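Local coordinates for protein Ika8 (PDB 6G6O) that is a computationally designed, symmetrical eight-bladed beta-propeller of the WD40 type, with no natural function known, at residues K185-S190 and I197-I202; G155-W160 and S176-L181; N226-G231 and K238-G243; I107-A112 and L141-N146; E217-Q222 and S256-L261. All blocks are in the same frame, centred on the assembly; numbering follows the deposited sequence.

Contact 1: residues K185-S190 and I197-I202; sequences KNIVVS and IKVWDI
Val188 overlaps the indole of Trp200, its CG1 methyl lying 3.7 Å from CD1 of the ring. The other methyl of Val188, CG2, presses on Ile202 CD1 at 3.5 Å, a tight carbon contact made at about a right angle. The indole reaches along the hairpin to Ser190. With CG beside the backbone N (chi1 -49°), NE1 is brought 3.2 Å from Ser190 OG. The N-H points almost straight, at 170°, and OG lies in the ring plane. Ser190 OG also bonds His174. A phenylalanine in place of Trp200 would probably leave Ser190 OG without this donor and loosen its link to the third strand. The sheet's other side carries Ile187 CD1 on Val199 CG1 at 3.7 Å. Backbone bonds pair Ser190 with Lys198 in both directions. Asp201 OD1 turns to the amides of Leu203 and Thr204. The two strands are the middle pair of a four-stranded propeller blade, and the Trp-Ser-His chain corresponds to three members of the hydrogen-bonded tetrad known from WD40 repeats.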
# COMPACT_ATOMS: atom_id res chain seq x y z
N LYS A 185 -6.96 -6.66 -17.51
CA LYS A 185 -7.76 -7.24 -18.58
C LYS A 185 -9.17 -6.69 -18.62
O LYS A 185 -9.43 -5.58 -19.08
CB LYS A 185 -7.85 -8.75 -18.43
CG LYS A 185 -8.11 -9.50 -19.73
CD LYS A 185 -9.32 -10.43 -19.57
CE LYS A 185 -9.31 -11.26 -18.26
NZ LYS A 185 -10.19 -12.49 -18.28
N ASN A 186 -10.09 -7.50 -18.10
CA ASN A 186 -11.53 -7.32 -18.14
C ASN A 186 -12.07 -7.18 -16.72
O ASN A 186 -13.29 -7.07 -16.53
CB ASN A 186 -12.17 -8.55 -18.82
CG ASN A 186 -13.57 -8.27 -19.44
OD1 ASN A 186 -14.17 -9.18 -19.99
ND2 ASN A 186 -14.03 -7.02 -19.41
N ILE A 187 -11.19 -7.28 -15.73
CA ILE A 187 -11.53 -7.57 -14.35
C ILE A 187 -11.01 -6.43 -13.50
O ILE A 187 -9.84 -6.03 -13.62
CB ILE A 187 -10.93 -8.91 -13.90
CG1 ILE A 187 -11.59 -10.06 -14.67
CG2 ILE A 187 -11.10 -9.11 -12.39
CD1 ILE A 187 -12.95 -10.39 -14.19
N VAL A 188 -11.88 -5.90 -12.65
CA VAL A 188 -11.51 -5.02 -11.56
C VAL A 188 -12.01 -5.68 -10.29
O VAL A 188 -13.19 -6.04 -10.20
CB VAL A 188 -12.11 -3.62 -11.72
CG1 VAL A 188 -12.11 -2.89 -10.39
CG2 VAL A 188 -11.35 -2.83 -12.76
N VAL A 189 -11.11 -5.90 -9.33
CA VAL A 189 -11.46 -6.49 -8.05
C VAL A 189 -11.23 -5.44 -6.98
O VAL A 189 -10.18 -4.78 -6.97
CB VAL A 189 -10.66 -7.78 -7.77
CG1 VAL A 189 -9.17 -7.53 -7.94
CG2 VAL A 189 -10.98 -8.31 -6.38
N SER A 190 -12.21 -5.27 -6.09
CA SER A 190 -12.10 -4.32 -4.99
C SER A 190 -12.52 -5.01 -3.71
O SER A 190 -13.31 -5.96 -3.72
CB SER A 190 -12.96 -3.07 -5.23
OG SER A 190 -14.34 -3.40 -5.27
N ILE A 197 -15.92 -8.60 -1.13
CA ILE A 197 -14.99 -8.56 -2.25
C ILE A 197 -15.81 -8.62 -3.53
O ILE A 197 -16.61 -9.55 -3.71
CB ILE A 197 -13.97 -9.70 -2.20
CG1 ILE A 197 -12.90 -9.41 -1.14
CG2 ILE A 197 -13.33 -9.92 -3.57
CD1 ILE A 197 -11.72 -8.61 -1.65
N LYS A 198 -15.62 -7.64 -4.41
CA LYS A 198 -16.42 -7.51 -5.62
C LYS A 198 -15.52 -7.51 -6.84
O LYS A 198 -14.54 -6.77 -6.90
CB LYS A 198 -17.26 -6.23 -5.57
CG LYS A 198 -18.32 -6.25 -4.48
CD LYS A 198 -19.33 -5.14 -4.65
CE LYS A 198 -20.41 -5.21 -3.58
NZ LYS A 198 -21.49 -4.21 -3.83
N VAL A 199 -15.86 -8.35 -7.81
CA VAL A 199 -15.10 -8.50 -9.05
C VAL A 199 -15.92 -7.88 -10.17
O VAL A 199 -17.05 -8.30 -10.44
CB VAL A 199 -14.79 -9.98 -9.34
CG1 VAL A 199 -14.26 -10.14 -10.75
CG2 VAL A 199 -13.80 -10.51 -8.32
N TRP A 200 -15.34 -6.88 -10.84
CA TRP A 200 -16.04 -6.10 -11.84
C TRP A 200 -15.49 -6.38 -13.23
O TRP A 200 -14.41 -6.95 -13.40
CB TRP A 200 -15.92 -4.60 -11.55
CG TRP A 200 -16.23 -4.24 -10.15
CD1 TRP A 200 -15.36 -4.14 -9.11
CD2 TRP A 200 -17.52 -3.91 -9.62
NE1 TRP A 200 -16.02 -3.78 -7.96
CE2 TRP A 200 -17.35 -3.63 -8.25
CE3 TRP A 200 -18.80 -3.83 -10.17
CZ2 TRP A 200 -18.41 -3.28 -7.42
CZ3 TRP A 200 -19.86 -3.48 -9.35
CH2 TRP A 200 -19.66 -3.21 -7.99
N ASP A 201 -16.26 -5.96 -14.23
CA ASP A 201 -15.84 -6.02 -15.62
C ASP A 201 -15.40 -4.63 -16.05
O ASP A 201 -16.18 -3.67 -15.97
CB ASP A 201 -16.97 -6.54 -16.51
CG ASP A 201 -16.49 -6.93 -17.89
OD1 ASP A 201 -16.14 -6.03 -18.68
OD2 ASP A 201 -16.45 -8.15 -18.18
N ILE A 202 -14.14 -4.52 -16.49
CA ILE A 202 -13.57 -3.21 -16.82
C ILE A 202 -14.27 -2.55 -18.00
O ILE A 202 -14.14 -1.33 -18.19
CB ILE A 202 -12.06 -3.33 -17.10
CG1 ILE A 202 -11.37 -1.96 -16.98
CG2 ILE A 202 -11.83 -3.82 -18.50
CD1 ILE A 202 -11.80 -1.15 -15.79

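Contact 2: residues G155-W160 and S176-L181; sequences GTVKVW and SAITAL
The flat groups touched here are two backbone peptides, and Ile178 comes up to their carbonyl oxygens. Its CD1 lies 3.7 Å from Gly155 O, and its CG1 lies 3.8 Å from Thr156 O. The same branch also reaches Val157, where Ile178 CD1 and Val157 CG2 touch at 3.7 Å. These two side chains cross at about a right angle. CG1 of Ile178 stands beside its own backbone N (chi1 -53°), and this carries CD1 toward Gly155 and Val157. Val157 divides its methyls: CG2 takes Ile178, while CG1 looks to Leu181 CD2 across a looser 4.4 Å. An alanine here in place of Ile178 would lack CG1 and CD1, and would probably leave Val157 CG2 without this partner across the seam and open a gap beside the Gly155 carbonyl.

Gly155 comes close to the other segment, its CA 3.1 Å from Ser176 O. Its phi of 96° calls for glycine, and a side chain would also be tight against that oxygen. Gly155 is held further by backbone bonding to His174. Beyond Ile178, Thr179 and Ala180 both face Gly191 in a classic beta bulge, and Ile178 O accepts a bond from Thr139 OG1. The contact joins the third strand of one blade to the first strand of the next, the packing of neighbouring blades in a beta-propeller.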
# COMPACT_ATOMS: atom_id res chain seq x y z
N GLY A 155 -16.98 3.85 -0.22
CA GLY A 155 -17.26 2.64 -0.97
C GLY A 155 -17.30 2.81 -2.47
O GLY A 155 -17.52 1.82 -3.18
N THR A 156 -17.09 4.02 -2.98
CA THR A 156 -17.12 4.26 -4.41
C THR A 156 -15.80 3.84 -5.05
O THR A 156 -14.73 4.01 -4.46
CB THR A 156 -17.39 5.73 -4.71
OG1 THR A 156 -16.43 6.54 -4.01
CG2 THR A 156 -18.79 6.12 -4.25
N VAL A 157 -15.89 3.27 -6.25
CA VAL A 157 -14.74 2.85 -7.03
C VAL A 157 -14.92 3.38 -8.45
O VAL A 157 -15.96 3.14 -9.07
CB VAL A 157 -14.56 1.32 -7.04
CG1 VAL A 157 -13.32 0.93 -7.82
CG2 VAL A 157 -14.49 0.78 -5.61
N LYS A 158 -13.91 4.08 -8.96
CA LYS A 158 -13.98 4.70 -10.27
C LYS A 158 -12.79 4.27 -11.12
O LYS A 158 -11.74 3.87 -10.60
CB LYS A 158 -14.03 6.23 -10.17
CG LYS A 158 -15.15 6.76 -9.28
CD LYS A 158 -15.37 8.25 -9.49
CE LYS A 158 -16.27 8.84 -8.41
NZ LYS A 158 -17.54 8.08 -8.26
N VAL A 159 -12.98 4.35 -12.43
CA VAL A 159 -11.95 3.99 -13.41
C VAL A 159 -11.80 5.15 -14.38
O VAL A 159 -12.75 5.48 -15.10
CB VAL A 159 -12.29 2.69 -14.16
CG1 VAL A 159 -11.19 2.36 -15.16
CG2 VAL A 159 -12.49 1.54 -13.18
N TRP A 160 -10.61 5.75 -14.41
CA TRP A 160 -10.30 6.84 -15.32
C TRP A 160 -9.22 6.41 -16.30
O TRP A 160 -8.36 5.59 -15.98
CB TRP A 160 -9.82 8.09 -14.57
CG TRP A 160 -10.56 8.40 -13.31
CD1 TRP A 160 -10.41 7.79 -12.10
CD2 TRP A 160 -11.54 9.43 -13.12
NE1 TRP A 160 -11.25 8.36 -11.17
CE2 TRP A 160 -11.95 9.37 -11.77
CE3 TRP A 160 -12.11 10.39 -13.96
CZ2 TRP A 160 -12.92 10.23 -11.25
CZ3 TRP A 160 -13.07 11.25 -13.44
CH2 TRP A 160 -13.46 11.16 -12.09
N SER A 176 -19.08 0.12 2.04
CA SER A 176 -18.09 0.32 3.09
C SER A 176 -16.80 0.83 2.47
O SER A 176 -16.56 0.67 1.27
CB SER A 176 -17.82 -0.98 3.86
OG SER A 176 -16.96 -0.75 4.96
N ALA A 177 -15.97 1.45 3.31
CA ALA A 177 -14.73 2.06 2.84
C ALA A 177 -13.86 1.04 2.12
O ALA A 177 -13.69 -0.09 2.56
CB ALA A 177 -13.97 2.66 4.02
N ILE A 178 -13.30 1.47 0.98
CA ILE A 178 -12.42 0.61 0.21
C ILE A 178 -11.08 0.50 0.92
O ILE A 178 -10.48 1.51 1.31
CB ILE A 178 -12.24 1.16 -1.22
CG1 ILE A 178 -13.61 1.40 -1.87
CG2 ILE A 178 -11.40 0.21 -2.05
CD1 ILE A 178 -14.48 0.17 -1.93
N THR A 179 -10.59 -0.73 1.09
CA THR A 179 -9.29 -0.96 1.70
C THR A 179 -8.21 -1.29 0.68
O THR A 179 -7.06 -0.87 0.85
CB THR A 179 -9.38 -2.09 2.74
OG1 THR A 179 -9.68 -3.32 2.08
CG2 THR A 179 -10.46 -1.78 3.76
N ALA A 180 -8.55 -2.03 -0.38
CA ALA A 180 -7.60 -2.33 -1.44
C ALA A 180 -8.36 -2.75 -2.69
O ALA A 180 -9.55 -3.08 -2.63
CB ALA A 180 -6.61 -3.42 -1.03
N LEU A 181 -7.66 -2.72 -3.82
CA LEU A 181 -8.24 -3.12 -5.10
C LEU A 181 -7.11 -3.44 -6.08
O LEU A 181 -5.94 -3.18 -5.81
CB LEU A 181 -9.16 -2.02 -5.66
CG LEU A 181 -8.62 -0.59 -5.71
CD1 LEU A 181 -8.03 -0.28 -7.08
CD2 LEU A 181 -9.71 0.40 -5.36

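Contact 3: residues N226-G231 and K238-G243; sequences NIVVSG and KVWYIG
Asn226 O takes the amide of Ile242 at 2.7 Å from Ile242 N, and this bond closes the open end of the hairpin. Further along, Val228 and Trp240 satisfy each other's backbones. Val228 N donates to Trp240 O almost straight, and Trp240 N donates back to Val228 O. Ser230 and Lys238 form a second such pair: Ser230 N lies 3.0 Å from Lys238 O, and Lys238 N donates back to Ser230 O. Every backbone N and O of these two hydrogen-bonded pairs thus has its mate across the hairpin.

Ser230 OG has its firmer partner in Gln215 OE1. Its bond from Trp240 NE1 is weak, 3.4 Å to OG and bent to 139°. The turn of the indole is consistent with this weakness. CG sits between the backbone N and the carbonyl carbon (chi1 49°), and one ring face is laid over Val228 CB, which stands 3.9 Å above its plane near the rim. His214 meets the same ring edge-to-face.

Packing does the rest. Val228 CG2 is tight on Ile242 CG1 at 3.4 Å. Tyr241 lies alongside Asn226, with Tyr241 CE1 3.6 Å from Asn226 CB and the amide turned 86° from the ring. On the same face as Tyr241, Ile227 CG2 touches Val239 CG1. The hairpin forms the two middle strands of a WD40-type propeller blade, with a glutamine bonding the serine that the WD40 tetrad usually links to a histidine.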
# COMPACT_ATOMS: atom_id res chain seq x y z
N ASN A 226 -5.51 -14.29 -8.53
CA ASN A 226 -6.90 -14.39 -8.10
C ASN A 226 -7.04 -14.83 -6.64
O ASN A 226 -8.03 -15.47 -6.28
CB ASN A 226 -7.67 -15.35 -9.01
CG ASN A 226 -7.46 -15.05 -10.48
OD1 ASN A 226 -7.56 -13.90 -10.91
ND2 ASN A 226 -7.17 -16.09 -11.25
N ILE A 227 -6.07 -14.50 -5.80
CA ILE A 227 -6.06 -14.91 -4.40
C ILE A 227 -6.03 -13.67 -3.53
O ILE A 227 -5.26 -12.74 -3.80
CB ILE A 227 -4.86 -15.83 -4.10
CG1 ILE A 227 -4.98 -17.13 -4.89
CG2 ILE A 227 -4.77 -16.13 -2.61
CD1 ILE A 227 -3.75 -18.01 -4.84
N VAL A 228 -6.87 -13.64 -2.50
CA VAL A 228 -6.97 -12.52 -1.57
C VAL A 228 -6.47 -12.97 -0.21
O VAL A 228 -6.83 -14.05 0.27
CB VAL A 228 -8.41 -12.00 -1.47
CG1 VAL A 228 -8.45 -10.72 -0.63
CG2 VAL A 228 -8.99 -11.75 -2.83
N VAL A 229 -5.63 -12.14 0.41
CA VAL A 229 -5.20 -12.32 1.79
C VAL A 229 -5.84 -11.22 2.61
O VAL A 229 -5.58 -10.03 2.37
CB VAL A 229 -3.67 -12.30 1.92
CG1 VAL A 229 -3.26 -12.62 3.34
CG2 VAL A 229 -3.05 -13.29 0.94
N SER A 230 -6.68 -11.60 3.57
CA SER A 230 -7.44 -10.65 4.37
C SER A 230 -7.06 -10.80 5.84
O SER A 230 -7.07 -11.91 6.38
CB SER A 230 -8.95 -10.85 4.19
OG SER A 230 -9.31 -12.21 4.35
N GLY A 231 -6.73 -9.68 6.47
CA GLY A 231 -6.50 -9.62 7.91
C GLY A 231 -7.60 -8.80 8.56
O GLY A 231 -8.05 -7.80 8.00
N LYS A 238 -6.72 -14.77 6.52
CA LYS A 238 -7.37 -15.76 5.68
C LYS A 238 -6.91 -15.63 4.24
O LYS A 238 -6.55 -14.54 3.78
CB LYS A 238 -8.90 -15.64 5.77
CG LYS A 238 -9.45 -16.17 7.09
CD LYS A 238 -10.89 -15.77 7.32
CE LYS A 238 -11.39 -16.34 8.63
NZ LYS A 238 -12.76 -15.87 8.98
N VAL A 239 -6.91 -16.76 3.54
CA VAL A 239 -6.51 -16.84 2.14
C VAL A 239 -7.63 -17.55 1.38
O VAL A 239 -7.97 -18.70 1.70
CB VAL A 239 -5.18 -17.59 1.97
CG1 VAL A 239 -5.03 -18.06 0.53
CG2 VAL A 239 -4.02 -16.71 2.38
N TRP A 240 -8.20 -16.88 0.39
CA TRP A 240 -9.33 -17.44 -0.33
C TRP A 240 -9.29 -16.99 -1.78
O TRP A 240 -8.59 -16.04 -2.15
CB TRP A 240 -10.67 -17.06 0.33
CG TRP A 240 -10.85 -15.61 0.65
CD1 TRP A 240 -10.03 -14.82 1.41
CD2 TRP A 240 -11.94 -14.78 0.26
NE1 TRP A 240 -10.54 -13.55 1.50
CE2 TRP A 240 -11.72 -13.50 0.80
CE3 TRP A 240 -13.09 -14.99 -0.51
CZ2 TRP A 240 -12.59 -12.44 0.60
CZ3 TRP A 240 -13.96 -13.94 -0.71
CH2 TRP A 240 -13.71 -12.68 -0.16
N TYR A 241 -10.05 -17.69 -2.61
CA TYR A 241 -10.00 -17.53 -4.06
C TYR A 241 -11.00 -16.47 -4.52
O TYR A 241 -12.13 -16.41 -4.02
CB TYR A 241 -10.29 -18.86 -4.75
CG TYR A 241 -9.88 -18.91 -6.20
CD1 TYR A 241 -8.57 -18.69 -6.58
CD2 TYR A 241 -10.81 -19.20 -7.19
CE1 TYR A 241 -8.19 -18.74 -7.91
CE2 TYR A 241 -10.44 -19.25 -8.52
CZ TYR A 241 -9.13 -19.02 -8.88
OH TYR A 241 -8.76 -19.07 -10.20
N ILE A 242 -10.57 -15.65 -5.48
CA ILE A 242 -11.43 -14.59 -6.00
C ILE A 242 -12.61 -15.18 -6.77
O ILE A 242 -13.73 -14.65 -6.72
CB ILE A 242 -10.60 -13.63 -6.87
CG1 ILE A 242 -10.01 -12.51 -6.02
CG2 ILE A 242 -11.42 -13.06 -8.02
CD1 ILE A 242 -9.00 -11.65 -6.74
N GLY A 243 -12.38 -16.29 -7.48
CA GLY A 243 -13.42 -16.82 -8.35
C GLY A 243 -14.62 -17.37 -7.60
O GLY A 243 -15.76 -17.12 -7.99

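Contact 4: residues I107-A112 and L141-N146; sequences IVVSGA and LQFKDN
Ser110, whose backbone C lies against Leu141 CD1, has a buried hydroxyl gripped by two groups. His94 NE2 and Trp120 NE1 both bond Ser110 OG, the network familiar from WD40 propellers. That network belongs to its own blade. The contact itself is the apolar seam between two neighbouring blades of the beta-propeller: the second strand of one sheet packs on the first strand of the next. The short strand axes run nearly antiparallel, at 163°, and come no closer than 8.3 Å, so side chains rather than backbones fill the space.

Phe143 carries much of the contact. Its CG is anti to the backbone N (chi1 163°), which sends the ring out toward 107-112. Val109 CG2 sits over one face of the ring, 4.0 Å from its centroid, in a CH-pi contact 21° off the ring normal. Ile107 approaches the same ring obliquely, its CB 3.5 Å from Phe143 CE2. Ala102, Ser104 and Ile162 also touch the phenyl group, and Val148 packs on Phe143, Val109 and Leu141.

Val109 uses its second methyl on Leu141, CG1 meeting CD1 at 3.7 Å. The leucine tip then slides along the backbone of the opposing strand. Leu141 CD1 lies 3.3 Å from Val109 O and ends 3.5 Å from the amide nitrogen of Gly111.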
# COMPACT_ATOMS: atom_id res chain seq x y z
N ILE A 107 4.53 8.59 -14.74
CA ILE A 107 3.29 9.22 -14.29
C ILE A 107 3.11 8.93 -12.81
O ILE A 107 3.32 7.80 -12.35
CB ILE A 107 2.07 8.71 -15.10
CG1 ILE A 107 2.24 9.02 -16.58
CG2 ILE A 107 0.80 9.33 -14.57
CD1 ILE A 107 2.33 10.49 -16.89
N VAL A 108 2.73 9.96 -12.06
CA VAL A 108 2.40 9.84 -10.65
C VAL A 108 0.94 10.24 -10.47
O VAL A 108 0.53 11.32 -10.92
CB VAL A 108 3.31 10.71 -9.76
CG1 VAL A 108 2.65 10.98 -8.42
CG2 VAL A 108 4.64 10.02 -9.56
N VAL A 109 0.16 9.37 -9.84
CA VAL A 109 -1.23 9.65 -9.50
C VAL A 109 -1.32 9.74 -7.98
O VAL A 109 -0.99 8.78 -7.27
CB VAL A 109 -2.18 8.57 -10.05
CG1 VAL A 109 -3.61 8.93 -9.74
CG2 VAL A 109 -1.97 8.41 -11.55
N SER A 110 -1.77 10.89 -7.48
CA SER A 110 -1.89 11.13 -6.05
C SER A 110 -3.35 11.34 -5.69
O SER A 110 -4.06 12.10 -6.35
CB SER A 110 -1.06 12.34 -5.62
OG SER A 110 -1.35 13.47 -6.42
N GLY A 111 -3.80 10.64 -4.64
CA GLY A 111 -5.11 10.86 -4.07
C GLY A 111 -5.01 11.66 -2.79
O GLY A 111 -3.98 11.68 -2.12
N ALA A 112 -6.10 12.35 -2.45
CA ALA A 112 -6.12 13.24 -1.30
C ALA A 112 -7.32 12.92 -0.42
O ALA A 112 -8.24 12.20 -0.82
CB ALA A 112 -6.15 14.71 -1.73
N LEU A 141 -5.48 3.33 -4.48
CA LEU A 141 -5.06 3.88 -5.77
C LEU A 141 -4.19 2.86 -6.48
O LEU A 141 -3.06 2.60 -6.06
CB LEU A 141 -4.30 5.19 -5.58
CG LEU A 141 -4.97 6.50 -6.00
CD1 LEU A 141 -3.91 7.56 -6.27
CD2 LEU A 141 -5.85 6.30 -7.22
N GLN A 142 -4.71 2.29 -7.57
CA GLN A 142 -3.94 1.41 -8.44
C GLN A 142 -3.91 2.01 -9.84
O GLN A 142 -4.95 2.41 -10.36
CB GLN A 142 -4.53 -0.00 -8.47
CG GLN A 142 -4.42 -0.75 -7.15
CD GLN A 142 -2.99 -0.92 -6.68
OE1 GLN A 142 -2.06 -1.03 -7.49
NE2 GLN A 142 -2.80 -0.94 -5.37
N PHE A 143 -2.72 2.06 -10.43
CA PHE A 143 -2.53 2.73 -11.71
C PHE A 143 -1.60 1.90 -12.58
O PHE A 143 -0.43 1.71 -12.23
CB PHE A 143 -1.97 4.14 -11.50
CG PHE A 143 -1.36 4.75 -12.73
CD1 PHE A 143 -2.06 4.78 -13.92
CD2 PHE A 143 -0.09 5.30 -12.68
CE1 PHE A 143 -1.49 5.34 -15.05
CE2 PHE A 143 0.47 5.86 -13.80
CZ PHE A 143 -0.23 5.89 -14.99
N LYS A 144 -2.12 1.41 -13.70
CA LYS A 144 -1.35 0.67 -14.69
C LYS A 144 -1.90 0.98 -16.07
O LYS A 144 -3.11 1.16 -16.24
CB LYS A 144 -1.39 -0.85 -14.45
CG LYS A 144 -0.99 -1.30 -13.05
CD LYS A 144 -1.99 -2.31 -12.49
CE LYS A 144 -1.86 -2.44 -10.98
NZ LYS A 144 -2.93 -3.29 -10.39
N ASP A 145 -1.00 1.04 -17.06
CA ASP A 145 -1.37 1.13 -18.48
C ASP A 145 -2.31 2.30 -18.75
O ASP A 145 -3.35 2.16 -19.39
CB ASP A 145 -2.00 -0.19 -18.95
CG ASP A 145 -0.98 -1.28 -19.16
OD1 ASP A 145 0.05 -1.02 -19.82
OD2 ASP A 145 -1.19 -2.40 -18.66
N ASN A 146 -1.91 3.48 -18.26
CA ASN A 146 -2.67 4.72 -18.43
C ASN A 146 -4.10 4.61 -17.89
O ASN A 146 -4.97 5.38 -18.29
CB ASN A 146 -2.69 5.17 -19.89
CG ASN A 146 -1.47 5.97 -20.28
OD1 ASN A 146 -1.06 6.89 -19.56
ND2 ASN A 146 -0.87 5.64 -21.42

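Contact 5: residues E217-Q222 and S256-L261; sequences EVTALQ and SAITAL. With GOL (glycerol), chain E.
Thr219 OG1 supplies the polar link, donating to Ile258 O across the two blades. The modelled OG1 to O distance of 2.4 Å is very short, so its exact length is doubtful. OG1 lies between the backbone N and the carbonyl carbon (chi1 60°), which leaves it facing the next strand. Thr259 OG1 makes the same kind of step onward to Val298 O.

Apolar contact falls to Leu261. Its CD1 packs on Ala220 CB at 3.7 Å and also sits 3.4 Å from Ala220 O, a van der Waals contact with the backbone. Val229 and Val237 also touch Leu261.

A glycerol, probably from the crystallisation liquor, adds a third kind. Leu261 N donates to its O2 at 2.8 Å, nearly straight at 171°, and O2 turns back to Leu261 O. Ala220 CB packs on glycerol C2 at 3.6 Å.

The innermost strands run nearly parallel, 10° apart, without a backbone ladder. Between these segments the contact therefore comes down to a hydroxyl-to-carbonyl link of uncertain length and methyl packing, and backbone polar groups are met by a glycerol in this crystal.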
# COMPACT_ATOMS: atom_id res chain seq x y z
N GLU A 217 -15.10 -6.53 9.69
CA GLU A 217 -14.12 -5.47 9.87
C GLU A 217 -12.72 -5.92 9.45
O GLU A 217 -11.88 -6.21 10.30
CB GLU A 217 -14.07 -4.99 11.33
CG GLU A 217 -15.41 -4.77 11.99
CD GLU A 217 -15.26 -4.24 13.40
OE1 GLU A 217 -14.85 -3.07 13.56
OE2 GLU A 217 -15.54 -4.99 14.36
N VAL A 218 -12.46 -5.97 8.15
CA VAL A 218 -11.12 -6.28 7.68
C VAL A 218 -10.28 -5.00 7.72
O VAL A 218 -10.78 -3.89 7.52
CB VAL A 218 -11.14 -6.90 6.27
CG1 VAL A 218 -12.04 -8.12 6.24
CG2 VAL A 218 -11.57 -5.88 5.23
N THR A 219 -8.99 -5.17 8.02
CA THR A 219 -8.08 -4.04 8.17
C THR A 219 -7.05 -3.95 7.06
O THR A 219 -6.62 -2.84 6.72
CB THR A 219 -7.35 -4.12 9.51
OG1 THR A 219 -6.60 -5.34 9.58
CG2 THR A 219 -8.34 -4.10 10.66
N ALA A 220 -6.63 -5.08 6.49
CA ALA A 220 -5.63 -5.10 5.44
C ALA A 220 -6.03 -6.12 4.39
O ALA A 220 -6.61 -7.16 4.70
CB ALA A 220 -4.24 -5.42 6.00
N LEU A 221 -5.71 -5.80 3.14
CA LEU A 221 -5.99 -6.68 2.01
C LEU A 221 -4.77 -6.76 1.11
O LEU A 221 -3.92 -5.87 1.10
CB LEU A 221 -7.20 -6.20 1.20
CG LEU A 221 -8.60 -6.54 1.70
CD1 LEU A 221 -9.62 -6.18 0.64
CD2 LEU A 221 -8.70 -8.01 2.06
N GLN A 222 -4.71 -7.83 0.33
CA GLN A 222 -3.64 -8.02 -0.64
C GLN A 222 -4.15 -8.89 -1.77
O GLN A 222 -4.79 -9.92 -1.53
CB GLN A 222 -2.41 -8.66 0.01
CG GLN A 222 -1.11 -8.39 -0.73
CD GLN A 222 -0.47 -7.08 -0.34
OE1 GLN A 222 -0.89 -6.43 0.62
NE2 GLN A 222 0.55 -6.67 -1.08
N SER A 256 -3.94 -10.65 17.91
CA SER A 256 -4.09 -9.20 17.96
C SER A 256 -4.53 -8.72 16.59
O SER A 256 -4.45 -9.45 15.59
CB SER A 256 -2.79 -8.52 18.39
OG SER A 256 -2.85 -7.12 18.18
N ALA A 257 -5.00 -7.47 16.53
CA ALA A 257 -5.54 -6.93 15.29
C ALA A 257 -4.47 -6.90 14.20
O ALA A 257 -3.37 -6.39 14.40
CB ALA A 257 -6.07 -5.52 15.53
N ILE A 258 -4.81 -7.47 13.04
CA ILE A 258 -3.92 -7.40 11.89
C ILE A 258 -3.83 -5.96 11.42
O ILE A 258 -4.84 -5.31 11.15
CB ILE A 258 -4.42 -8.32 10.77
CG1 ILE A 258 -4.48 -9.77 11.24
CG2 ILE A 258 -3.53 -8.19 9.54
CD1 ILE A 258 -3.22 -10.24 11.92
N THR A 259 -2.60 -5.45 11.33
CA THR A 259 -2.37 -4.08 10.91
C THR A 259 -1.50 -3.97 9.67
O THR A 259 -1.29 -2.85 9.18
CB THR A 259 -1.74 -3.27 12.06
OG1 THR A 259 -0.48 -3.85 12.42
CG2 THR A 259 -2.65 -3.26 13.27
N ALA A 260 -0.99 -5.08 9.15
CA ALA A 260 -0.11 -5.04 7.99
C ALA A 260 -0.08 -6.42 7.35
O ALA A 260 -0.11 -7.43 8.05
CB ALA A 260 1.30 -4.59 8.37
N LEU A 261 -0.02 -6.45 6.02
CA LEU A 261 0.03 -7.69 5.27
C LEU A 261 1.06 -7.56 4.16
O LEU A 261 1.37 -6.46 3.69
CB LEU A 261 -1.34 -8.05 4.66
CG LEU A 261 -2.41 -8.64 5.57
CD1 LEU A 261 -3.71 -8.84 4.80
CD2 LEU A 261 -1.94 -9.95 6.18
C1 GOL E . -1.87 -3.83 3.36
O1 GOL E . -1.81 -5.19 3.08
C2 GOL E . -1.32 -3.63 4.79
O2 GOL E . 0.04 -3.86 4.86
C3 GOL E . -1.69 -2.17 5.17
O3 GOL E . -1.74 -2.11 6.56

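How the contacts relate
The contacts follow the ring of the propeller. Along the chain contact 4 comes first, then contact 2, then contact 1, and contact 3 lies inside the loop closed by contact 5. Contacts 1 and 3 are hairpins within neighbouring blades, their centres about 14 Å apart, and they touch through Ile197 and Trp240. Contacts 2, 4 and 5 each join one blade to the next. Contacts 1 and 2 share the sheet of strands 178-184 and 187-192; contacts 2 and 4 that of 138-144 and 157-161; contacts 3 and 5 that of 218-224 and 227-232. Contacts 4 and 5 lie on opposite sides of the chain's centre, their centres about 23 Å apart. Such hairpins and seams are consistent with a designed symmetrical ring.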